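PDB 5UGR: malyl-CoA lyase/beta-methylmalyl-CoA lyase from Methylobacterium extorquens, which is a magnesium-binding TIM-barrel enzyme of the HpcH/HpaI aldolase/citrate lyase family. Local coordinates for residues L13-S23 with A36-V47; M85-E94 with L119-R129. All coordinates share one frame; numbering follows the deposited sequence. Where two conformers were deposited one is given.

Contact 1 of 2, residues L13-S23 with A36-V47; sequences LHRSELAVPGS and ADVIFLDLEDAV. With MG (magnesium ion), chain B.
With chi1 at 74°, F40 holds its CG between its own backbone N and carbonyl carbon, and this lays the ring against A19: A19 CA stands 4.0 Å from the F40 ring centroid, over its centre, a CH-pi contact. A second torsion, the bend at chi3 of R15 (-58°), turns the guanidinium edge-on to D37. The two flat groups are nearly coplanar, 14° apart. D37 OD2 is gripped twice, its syn lone pair taking R15 NE at 2.8 Å in a salt bridge and its anti lone pair taking R15 N at 2.9 Å. K324 pairs with D37 OD1, whose exact position is less certain. Next to this pair, S16 OG accepts from D37 N at 2.9 Å and also bonds N265.

Beyond this end, strands 16-21 and 38-42 run parallel. The backbone bonds alternate from V38 N to S16 O through to D42 N to V20 O (2.8 Å), and G22 N to D42 O continues them. V38 CG2 sits 3.7 Å from the H14 ring centroid, over one face, while H14 NE2 bonds E17 OE2 in the ring plane. L18, V20, I39 and L41 project from the opposite side of the sheet, where V20 CG2 meets I39 CG2 at 3.8 Å.

At the end of the strand, D42 OD1 accepts from E44 N in an Asx turn, and D42 also pairs with R76. D45 OD2 binds magnesium at 2.1 Å, with E140, D167 and three waters completing the site.

This is the first beta-alpha-beta unit of the barrel. Helix 25-32 packs on L18, V20 and I39, strand 72-76 touches F40 and E17, and backbone bonds to K253 and A255 of strand 252-255 close the cylinder.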
loop_
_atom_site.group_PDB
_atom_site.type_symbol
_atom_site.label_atom_id
_atom_site.label_comp_id
_atom_site.label_asym_id
_atom_site.label_seq_id
_atom_site.Cartn_x
_atom_site.Cartn_y
_atom_site.Cartn_z
ATOM N N LEU A 13 6.563 -29.709 16.915
ATOM C CA LEU A 13 7.634 -30.484 16.309
ATOM C C LEU A 13 7.185 -30.901 14.914
ATOM O O LEU A 13 6.088 -31.388 14.724
ATOM C CB LEU A 13 7.945 -31.714 17.168
ATOM C CG LEU A 13 9.053 -32.590 16.654
ATOM C CD1 LEU A 13 10.400 -31.933 16.741
ATOM C CD2 LEU A 13 9.118 -33.858 17.500
ATOM N N HIS A 14 7.995 -30.599 13.916
ATOM C CA HIS A 14 7.591 -30.694 12.520
ATOM C C HIS A 14 8.767 -31.112 11.620
ATOM O O HIS A 14 9.044 -30.494 10.592
ATOM C CB HIS A 14 7.028 -29.325 12.133
ATOM C CG HIS A 14 6.217 -29.303 10.901
ATOM N ND1 HIS A 14 5.267 -28.323 10.673
ATOM C CD2 HIS A 14 6.190 -30.110 9.826
ATOM C CE1 HIS A 14 4.678 -28.557 9.522
ATOM N NE2 HIS A 14 5.239 -29.618 8.982
ATOM N N ARG A 15 9.478 -32.157 12.006
ATOM C CA ARG A 15 10.612 -32.644 11.210
ATOM C C ARG A 15 10.205 -33.359 9.919
ATOM O O ARG A 15 10.878 -33.270 8.883
ATOM C CB ARG A 15 11.482 -33.576 12.056
ATOM C CG ARG A 15 12.057 -32.976 13.314
ATOM C CD ARG A 15 12.582 -34.025 14.245
ATOM N NE ARG A 15 11.562 -34.977 14.622
ATOM C CZ ARG A 15 11.808 -36.164 15.174
ATOM N NH1 ARG A 15 13.046 -36.566 15.454
ATOM N NH2 ARG A 15 10.810 -36.960 15.472
ATOM N N SER A 16 9.131 -34.134 10.032
ATOM C CA SER A 16 8.623 -34.996 8.991
ATOM C C SER A 16 7.151 -34.754 8.811
ATOM O O SER A 16 6.390 -34.655 9.795
ATOM C CB SER A 16 8.890 -36.473 9.346
ATOM O OG SER A 16 8.408 -36.812 10.632
ATOM N N GLU A 17 6.746 -34.631 7.536
ATOM C CA GLU A 17 5.328 -34.375 7.201
ATOM C C GLU A 17 4.921 -35.394 6.170
ATOM O O GLU A 17 5.334 -35.313 4.995
ATOM C CB GLU A 17 5.193 -32.941 6.702
ATOM C CG GLU A 17 3.806 -32.551 6.219
ATOM C CD GLU A 17 3.637 -31.054 5.945
ATOM O OE1 GLU A 17 2.593 -30.643 5.340
ATOM O OE2 GLU A 17 4.546 -30.282 6.357
ATOM N N LEU A 18 4.105 -36.373 6.607
ATOM C CA LEU A 18 3.730 -37.494 5.736
ATOM C C LEU A 18 2.408 -37.203 5.053
ATOM O O LEU A 18 1.416 -36.890 5.718
ATOM C CB LEU A 18 3.601 -38.764 6.575
ATOM C CG LEU A 18 3.131 -40.019 5.871
ATOM C CD1 LEU A 18 4.216 -40.511 4.936
ATOM C CD2 LEU A 18 2.787 -41.101 6.870
ATOM N N ALA A 19 2.404 -37.350 3.727
ATOM C CA ALA A 19 1.243 -37.217 2.889
ATOM C C ALA A 19 0.553 -38.553 2.720
ATOM O O ALA A 19 1.188 -39.513 2.295
ATOM C CB ALA A 19 1.663 -36.724 1.533
ATOM N N VAL A 20 -0.744 -38.601 3.002
ATOM C CA VAL A 20 -1.494 -39.869 2.894
ATOM C C VAL A 20 -2.800 -39.626 2.121
ATOM O O VAL A 20 -3.636 -38.875 2.588
ATOM C CB VAL A 20 -1.812 -40.467 4.261
ATOM C CG1 VAL A 20 -2.427 -41.872 4.077
ATOM C CG2 VAL A 20 -0.615 -40.518 5.187
ATOM N N PRO A 21 -3.005 -40.299 0.981
ATOM C CA PRO A 21 -4.236 -40.084 0.258
ATOM C C PRO A 21 -5.486 -40.570 0.978
ATOM O O PRO A 21 -5.530 -41.713 1.445
ATOM C CB PRO A 21 -4.046 -40.801 -1.066
ATOM C CG PRO A 21 -2.607 -41.107 -1.172
ATOM C CD PRO A 21 -2.075 -41.176 0.246
ATOM N N GLY A 22 -6.526 -39.717 0.994
ATOM C CA GLY A 22 -7.779 -40.111 1.661
ATOM C C GLY A 22 -8.539 -41.218 0.976
ATOM O O GLY A 22 -9.532 -41.771 1.525
ATOM N N SER A 23 -8.162 -41.467 -0.261
ATOM C CA SER A 23 -8.772 -42.514 -1.057
ATOM C C SER A 23 -8.268 -43.902 -0.680
ATOM O O SER A 23 -8.771 -44.856 -1.234
ATOM C CB SER A 23 -8.563 -42.236 -2.538
ATOM O OG SER A 23 -7.193 -41.997 -2.786
ATOM N N ALA A 36 6.044 -40.442 11.740
ATOM C CA ALA A 36 5.926 -39.054 11.246
ATOM C C ALA A 36 5.494 -38.149 12.365
ATOM O O ALA A 36 4.656 -38.510 13.197
ATOM C CB ALA A 36 4.898 -38.990 10.152
ATOM N N ASP A 37 6.026 -36.924 12.350
ATOM C CA ASP A 37 5.597 -35.894 13.322
ATOM C C ASP A 37 4.239 -35.327 12.981
ATOM O O ASP A 37 3.437 -35.003 13.859
ATOM C CB ASP A 37 6.599 -34.761 13.378
ATOM C CG ASP A 37 7.983 -35.153 13.973
ATOM O OD1 ASP A 37 8.053 -36.142 14.742
ATOM O OD2 ASP A 37 8.958 -34.392 13.730
ATOM N N VAL A 38 4.052 -35.082 11.689
ATOM C CA VAL A 38 2.858 -34.429 11.161
ATOM C C VAL A 38 2.349 -35.318 10.032
ATOM O O VAL A 38 3.143 -35.813 9.243
ATOM C CB VAL A 38 3.228 -33.027 10.555
ATOM C CG1 VAL A 38 2.023 -32.354 9.934
ATOM C CG2 VAL A 38 3.847 -32.105 11.606
ATOM N N ILE A 39 1.038 -35.514 9.963
ATOM C CA ILE A 39 0.426 -36.232 8.849
ATOM C C ILE A 39 -0.648 -35.364 8.243
ATOM O O ILE A 39 -1.464 -34.796 8.982
ATOM C CB ILE A 39 -0.224 -37.598 9.298
ATOM C CG1 ILE A 39 0.895 -38.546 9.741
ATOM C CG2 ILE A 39 -1.038 -38.201 8.129
ATOM C CD1 ILE A 39 0.400 -39.898 10.257
ATOM N N PHE A 40 -0.660 -35.254 6.912
ATOM C CA PHE A 40 -1.844 -34.720 6.269
ATOM C C PHE A 40 -2.555 -35.773 5.476
ATOM O O PHE A 40 -1.937 -36.550 4.747
ATOM C CB PHE A 40 -1.603 -33.416 5.448
ATOM C CG PHE A 40 -0.897 -33.563 4.130
ATOM C CD1 PHE A 40 -1.562 -33.946 2.984
ATOM C CD2 PHE A 40 0.415 -33.115 3.998
ATOM C CE1 PHE A 40 -0.911 -33.960 1.761
ATOM C CE2 PHE A 40 1.063 -33.107 2.791
ATOM C CZ PHE A 40 0.371 -33.530 1.644
ATOM N N LEU A 41 -3.870 -35.814 5.713
ATOM C CA LEU A 41 -4.776 -36.651 4.976
ATOM C C LEU A 41 -5.290 -35.878 3.781
ATOM O O LEU A 41 -5.911 -34.794 3.955
ATOM C CB LEU A 41 -5.898 -37.138 5.893
ATOM C CG LEU A 41 -5.447 -37.796 7.215
ATOM C CD1 LEU A 41 -6.670 -38.267 8.016
ATOM C CD2 LEU A 41 -4.458 -38.971 6.946
ATOM N N ASP A 42 -5.004 -36.381 2.583
ATOM C CA ASP A 42 -5.140 -35.576 1.383
ATOM C C ASP A 42 -6.505 -35.761 0.697
ATOM O O ASP A 42 -6.979 -36.900 0.466
ATOM C CB ASP A 42 -4.031 -36.003 0.430
ATOM C CG ASP A 42 -3.818 -35.032 -0.734
ATOM O OD1 ASP A 42 -4.307 -33.869 -0.663
ATOM O OD2 ASP A 42 -3.138 -35.475 -1.716
ATOM N N LEU A 43 -7.121 -34.638 0.345
ATOM C CA LEU A 43 -8.326 -34.611 -0.493
ATOM C C LEU A 43 -8.070 -34.039 -1.853
ATOM O O LEU A 43 -8.958 -34.029 -2.695
ATOM C CB LEU A 43 -9.406 -33.743 0.202
ATOM C CG LEU A 43 -9.782 -34.226 1.622
ATOM C CD1 LEU A 43 -9.885 -33.113 2.646
ATOM C CD2 LEU A 43 -11.041 -34.966 1.575
ATOM N N GLU A 44 -6.875 -33.478 -2.012
ATOM C CA GLU A 44 -6.512 -32.633 -3.161
ATOM C C GLU A 44 -5.701 -33.426 -4.195
ATOM O O GLU A 44 -6.221 -34.397 -4.774
ATOM C CB GLU A 44 -5.880 -31.293 -2.647
ATOM C CG GLU A 44 -5.755 -30.184 -3.719
ATOM C CD GLU A 44 -4.359 -29.720 -4.069
ATOM O OE1 GLU A 44 -3.389 -30.385 -3.610
ATOM O OE2 GLU A 44 -4.264 -28.709 -4.850
ATOM N N ASP A 45 -4.435 -33.061 -4.419
ATOM C CA ASP A 45 -3.694 -33.535 -5.602
ATOM C C ASP A 45 -3.739 -35.096 -5.801
ATOM O O ASP A 45 -3.872 -35.588 -6.931
ATOM C CB ASP A 45 -2.215 -33.148 -5.523
ATOM C CG ASP A 45 -1.883 -31.742 -5.975
ATOM O OD1 ASP A 45 -2.616 -31.189 -6.843
ATOM O OD2 ASP A 45 -0.836 -31.180 -5.433
ATOM N N ALA A 46 -3.557 -35.875 -4.727
ATOM C CA ALA A 46 -3.476 -37.330 -4.886
ATOM C C ALA A 46 -4.782 -38.023 -5.076
ATOM O O ALA A 46 -4.789 -39.235 -5.251
ATOM C CB ALA A 46 -2.716 -37.947 -3.694
ATOM N N VAL A 47 -5.900 -37.294 -5.040
ATOM C CA VAL A 47 -7.212 -37.930 -5.114
ATOM C C VAL A 47 -7.926 -37.496 -6.390
ATOM O O VAL A 47 -8.121 -36.301 -6.637
ATOM C CB VAL A 47 -8.068 -37.602 -3.888
ATOM C CG1 VAL A 47 -9.432 -38.279 -3.969
ATOM C CG2 VAL A 47 -7.391 -37.969 -2.569
HETATM MG MG MG B . -0.100 -29.213 -5.336
HETATM O O HOH W 1 3.884 -32.646 15.678
HETATM O O HOH W 2 -1.883 -28.569 -6.292
HETATM O O HOH W 3 -1.094 -29.113 -3.538
HETATM O O HOH W 4 1.550 -30.010 -4.367
#

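Contact 2 of 2, residues M85-E94 with L119-R129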
loop_
_atom_site.group_PDB
_atom_site.type_symbol
_atom_site.label_atom_id
_atom_site.label_comp_id
_atom_site.label_asym_id
_atom_site.label_seq_id
_atom_site.Cartn_x
_atom_site.Cartn_y
_atom_site.Cartn_z
ATOM N N MET A 85 -14.018 -27.828 -2.113
ATOM C CA MET A 85 -13.381 -27.350 -0.897
ATOM C C MET A 85 -14.365 -27.064 0.259
ATOM O O MET A 85 -14.098 -27.412 1.419
ATOM C CB MET A 85 -12.564 -26.087 -1.210
ATOM C CG MET A 85 -11.716 -25.679 -0.047
ATOM S SD MET A 85 -11.612 -23.895 0.196
ATOM C CE MET A 85 -13.187 -23.646 1.039
ATOM N N TYR A 86 -15.468 -26.381 -0.041
ATOM C CA TYR A 86 -16.317 -25.965 1.093
ATOM C C TYR A 86 -16.876 -27.183 1.851
ATOM O O TYR A 86 -16.989 -27.140 3.061
ATOM C CB TYR A 86 -17.435 -24.995 0.708
ATOM C CG TYR A 86 -18.615 -25.577 -0.047
ATOM C CD1 TYR A 86 -18.558 -25.793 -1.417
ATOM C CD2 TYR A 86 -19.794 -25.876 0.619
ATOM C CE1 TYR A 86 -19.626 -26.265 -2.120
ATOM C CE2 TYR A 86 -20.877 -26.366 -0.080
ATOM C CZ TYR A 86 -20.790 -26.571 -1.449
ATOM O OH TYR A 86 -21.917 -27.005 -2.158
ATOM N N ARG A 87 -17.161 -28.254 1.131
ATOM C CA ARG A 87 -17.607 -29.461 1.801
ATOM C C ARG A 87 -16.503 -30.207 2.564
ATOM O O ARG A 87 -16.751 -30.758 3.623
ATOM C CB ARG A 87 -18.358 -30.330 0.806
ATOM C CG ARG A 87 -19.831 -29.966 0.919
ATOM C CD ARG A 87 -20.612 -31.062 1.678
ATOM N NE ARG A 87 -20.888 -31.891 0.564
ATOM C CZ ARG A 87 -21.043 -33.184 0.560
ATOM N NH1 ARG A 87 -21.233 -33.688 -0.613
ATOM N NH2 ARG A 87 -21.029 -33.915 1.681
ATOM N N ASP A 88 -15.265 -30.120 2.081
ATOM C CA ASP A 88 -14.121 -30.619 2.833
ATOM C C ASP A 88 -14.052 -29.983 4.230
ATOM O O ASP A 88 -13.922 -30.656 5.232
ATOM C CB ASP A 88 -12.806 -30.349 2.118
ATOM C CG ASP A 88 -12.670 -31.004 0.756
ATOM O OD1 ASP A 88 -13.396 -32.007 0.421
ATOM O OD2 ASP A 88 -11.756 -30.528 -0.028
ATOM N N VAL A 89 -14.123 -28.649 4.240
ATOM C CA VAL A 89 -13.973 -27.917 5.489
ATOM C C VAL A 89 -15.186 -28.139 6.389
ATOM O O VAL A 89 -15.049 -28.472 7.569
ATOM C CB VAL A 89 -13.712 -26.421 5.226
ATOM C CG1 VAL A 89 -13.593 -25.633 6.525
ATOM C CG2 VAL A 89 -12.412 -26.246 4.404
ATOM N N VAL A 90 -16.366 -27.912 5.842
ATOM C CA VAL A 90 -17.607 -28.044 6.647
ATOM C C VAL A 90 -17.729 -29.472 7.206
ATOM O O VAL A 90 -17.872 -29.657 8.410
ATOM C CB VAL A 90 -18.862 -27.678 5.811
ATOM C CG1 VAL A 90 -20.144 -28.097 6.557
ATOM C CG2 VAL A 90 -18.892 -26.176 5.551
ATOM N N ASP A 91 -17.653 -30.475 6.336
ATOM C CA ASP A 91 -17.965 -31.843 6.809
ATOM C C ASP A 91 -16.924 -32.335 7.822
ATOM O O ASP A 91 -17.258 -32.922 8.846
ATOM C CB ASP A 91 -18.080 -32.829 5.669
ATOM C CG ASP A 91 -19.268 -32.602 4.800
ATOM O OD1 ASP A 91 -20.092 -31.716 5.082
ATOM O OD2 ASP A 91 -19.449 -33.444 3.880
ATOM N N ILE A 92 -15.651 -32.083 7.546
ATOM C CA ILE A 92 -14.600 -32.611 8.413
ATOM C C ILE A 92 -14.479 -31.814 9.680
ATOM O O ILE A 92 -14.346 -32.424 10.771
ATOM C CB ILE A 92 -13.257 -32.787 7.682
ATOM C CG1 ILE A 92 -13.428 -33.713 6.492
ATOM C CG2 ILE A 92 -12.157 -33.249 8.624
ATOM C CD1 ILE A 92 -12.323 -33.724 5.436
ATOM N N VAL A 93 -14.510 -30.462 9.601
ATOM C CA VAL A 93 -14.363 -29.719 10.825
ATOM C C VAL A 93 -15.589 -29.965 11.733
ATOM O O VAL A 93 -15.435 -30.108 12.973
ATOM C CB VAL A 93 -14.072 -28.213 10.603
ATOM C CG1 VAL A 93 -13.965 -27.450 11.905
ATOM C CG2 VAL A 93 -12.789 -28.034 9.782
ATOM N N GLU A 94 -16.773 -30.088 11.157
ATOM C CA GLU A 94 -17.957 -30.374 11.997
ATOM C C GLU A 94 -17.820 -31.696 12.724
ATOM O O GLU A 94 -18.179 -31.778 13.894
ATOM C CB GLU A 94 -19.240 -30.340 11.161
ATOM C CG GLU A 94 -19.752 -28.947 10.842
ATOM C CD GLU A 94 -21.079 -28.935 10.094
ATOM O OE1 GLU A 94 -21.616 -30.007 9.730
ATOM O OE2 GLU A 94 -21.607 -27.806 9.916
ATOM N N LEU A 119 -14.479 -19.327 7.457
ATOM C CA LEU A 119 -15.293 -20.552 7.446
ATOM C C LEU A 119 -14.949 -21.405 8.653
ATOM O O LEU A 119 -15.864 -21.920 9.349
ATOM C CB LEU A 119 -15.094 -21.251 6.109
ATOM C CG LEU A 119 -15.892 -22.544 5.906
ATOM C CD1 LEU A 119 -17.404 -22.295 6.048
ATOM C CD2 LEU A 119 -15.579 -23.114 4.542
ATOM N N THR A 120 -13.659 -21.643 8.872
ATOM C CA THR A 120 -13.192 -22.455 9.992
ATOM C C THR A 120 -13.658 -21.892 11.324
ATOM O O THR A 120 -14.174 -22.650 12.197
ATOM C CB THR A 120 -11.660 -22.583 9.980
ATOM O OG1 THR A 120 -11.233 -23.175 8.726
ATOM C CG2 THR A 120 -11.199 -23.457 11.116
ATOM N N THR A 121 -13.545 -20.578 11.482
ATOM C CA THR A 121 -13.959 -19.958 12.719
ATOM C C THR A 121 -15.453 -20.199 13.005
ATOM O O THR A 121 -15.843 -20.506 14.154
ATOM C CB THR A 121 -13.595 -18.463 12.782
ATOM O OG1 THR A 121 -12.174 -18.344 12.561
ATOM C CG2 THR A 121 -13.986 -17.857 14.107
ATOM N N GLN A 122 -16.282 -19.982 11.992
ATOM C CA GLN A 122 -17.739 -20.141 12.151
ATOM C C GLN A 122 -18.077 -21.558 12.566
ATOM O O GLN A 122 -18.925 -21.765 13.448
ATOM C CB GLN A 122 -18.491 -19.751 10.911
ATOM C CG GLN A 122 -18.391 -18.238 10.666
ATOM C CD GLN A 122 -19.106 -17.796 9.430
ATOM O OE1 GLN A 122 -19.829 -18.590 8.804
ATOM N NE2 GLN A 122 -18.874 -16.540 9.020
ATOM N N ILE A 123 -17.431 -22.541 11.966
ATOM C CA ILE A 123 -17.733 -23.945 12.327
ATOM C C ILE A 123 -17.296 -24.207 13.746
ATOM O O ILE A 123 -18.019 -24.868 14.546
ATOM C CB ILE A 123 -17.075 -24.935 11.356
ATOM C CG1 ILE A 123 -17.565 -24.707 9.920
ATOM C CG2 ILE A 123 -17.326 -26.368 11.787
ATOM C CD1 ILE A 123 -16.563 -25.219 8.886
ATOM N N GLU A 124 -16.121 -23.696 14.127
ATOM C CA GLU A 124 -15.664 -23.865 15.492
ATOM C C GLU A 124 -16.619 -23.176 16.527
ATOM O O GLU A 124 -16.835 -23.702 17.636
ATOM C CB GLU A 124 -14.198 -23.346 15.651
ATOM C CG GLU A 124 -13.170 -24.225 14.979
ATOM C CD GLU A 124 -11.736 -23.803 15.260
ATOM O OE1 GLU A 124 -11.469 -22.638 15.634
ATOM O OE2 GLU A 124 -10.869 -24.716 15.114
ATOM N N GLN A 125 -17.125 -21.993 16.182
ATOM C CA GLN A 125 -18.115 -21.311 16.991
ATOM C C GLN A 125 -19.362 -22.203 17.142
ATOM O O GLN A 125 -19.891 -22.307 18.248
ATOM C CB GLN A 125 -18.508 -19.991 16.387
ATOM C CG GLN A 125 -17.430 -18.915 16.454
ATOM C CD GLN A 125 -17.831 -17.607 15.780
ATOM O OE1 GLN A 125 -17.819 -16.478 16.400
ATOM N NE2 GLN A 125 -18.140 -17.712 14.591
ATOM N N ALA A 126 -19.836 -22.813 16.056
ATOM C CA ALA A 126 -21.036 -23.611 16.120
ATOM C C ALA A 126 -20.815 -24.838 17.002
ATOM O O ALA A 126 -21.730 -25.260 17.724
ATOM C CB ALA A 126 -21.441 -24.029 14.716
ATOM N N LYS A 127 -19.618 -25.412 16.940
ATOM C CA LYS A 127 -19.356 -26.668 17.613
ATOM C C LYS A 127 -18.863 -26.475 19.051
ATOM O O LYS A 127 -18.707 -27.446 19.784
ATOM C CB LYS A 127 -18.374 -27.579 16.846
ATOM C CG LYS A 127 -18.865 -28.057 15.467
ATOM C CD LYS A 127 -20.204 -28.796 15.448
ATOM C CE LYS A 127 -20.077 -30.095 16.158
ATOM N NZ LYS A 127 -21.408 -30.756 16.022
ATOM N N LYS A 128 -18.596 -25.234 19.424
ATOM C CA LYS A 128 -18.162 -24.919 20.783
ATOM C C LYS A 128 -16.890 -25.672 21.227
ATOM O O LYS A 128 -16.722 -25.973 22.363
ATOM C CB LYS A 128 -19.309 -25.074 21.777
ATOM C CG LYS A 128 -20.542 -24.220 21.450
ATOM C CD LYS A 128 -21.685 -24.564 22.401
ATOM C CE LYS A 128 -22.794 -23.512 22.308
ATOM N NZ LYS A 128 -24.000 -23.841 23.132
ATOM N N ARG A 129 -15.946 -25.578 20.296
ATOM C CA ARG A 129 -14.670 -26.242 20.301
ATOM C C ARG A 129 -13.662 -25.674 21.344
ATOM O O ARG A 129 -13.545 -24.453 21.386
ATOM C CB ARG A 129 -14.169 -26.031 18.888
ATOM C CG ARG A 129 -14.867 -26.807 17.898
ATOM C CD ARG A 129 -14.270 -28.172 18.183
ATOM N NE ARG A 129 -15.075 -29.241 17.679
ATOM C CZ ARG A 129 -15.129 -29.561 16.387
ATOM N NH1 ARG A 129 -15.909 -30.541 16.008
ATOM N NH2 ARG A 129 -14.417 -28.838 15.478
#
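I123 enters a hole formed by V89, V90, V93 and E94 as a knob, and its two branches divide the work. Its chi1 of -60° places CG1 anti to the carbonyl carbon, and the chain continues to CD1, which reaches V90 CA at 3.8 Å. CG2, anti to the backbone N, points instead to V93, with I123 CG2 3.5 Å from V93 CG1, and also touches E94 CG. One turn earlier, L119 CD2 lies 3.8 Å from V89 CG1, while L119 CD1 faces V90 CG2, the two side chains crossing at about a right angle.

At the C-terminal end, the bend at chi2 of R129 (-75°) accompanies an end-on grip on a single carbonyl: NH1 and NH2 both donate to V93 O, the NH2 bond measuring 3.0 Å. The carbonyl oxygen lies in the guanidinium plane. R129 was modelled in two conformers, so this grip is less certain than the apolar packing.

The segment axes of helices 85-95 and 110-127 cross at -26° on the outside of the barrel. Beneath them V93 and T120 rest on I102 of strand 101-104, I92 packs on helix 52-65, and E94 bonds Y86 of the third subunit.

How the contacts relate
Read from the N terminus, the two contacts follow in series, neither enclosing nor crossing the other. Contact 1 closes a loop of 12 residues that contains helix 25-32 and joins the first two barrel strands. The chain then passes through helix 52-65 and strand 72-76 before contact 2 opens. Contact 2 closes a loop of 24 residues holding strand 101-104, and it pairs the helices that precede and follow that strand. Contact 1 thus belongs to the inner sheet and contact 2 to the helical layer around it. Their centres lie about 20 Å apart, yet they meet where L43 CD1 approaches I92 CD1 at 3.8 Å, joining the residue just after strand 38-42 to helix 85-95.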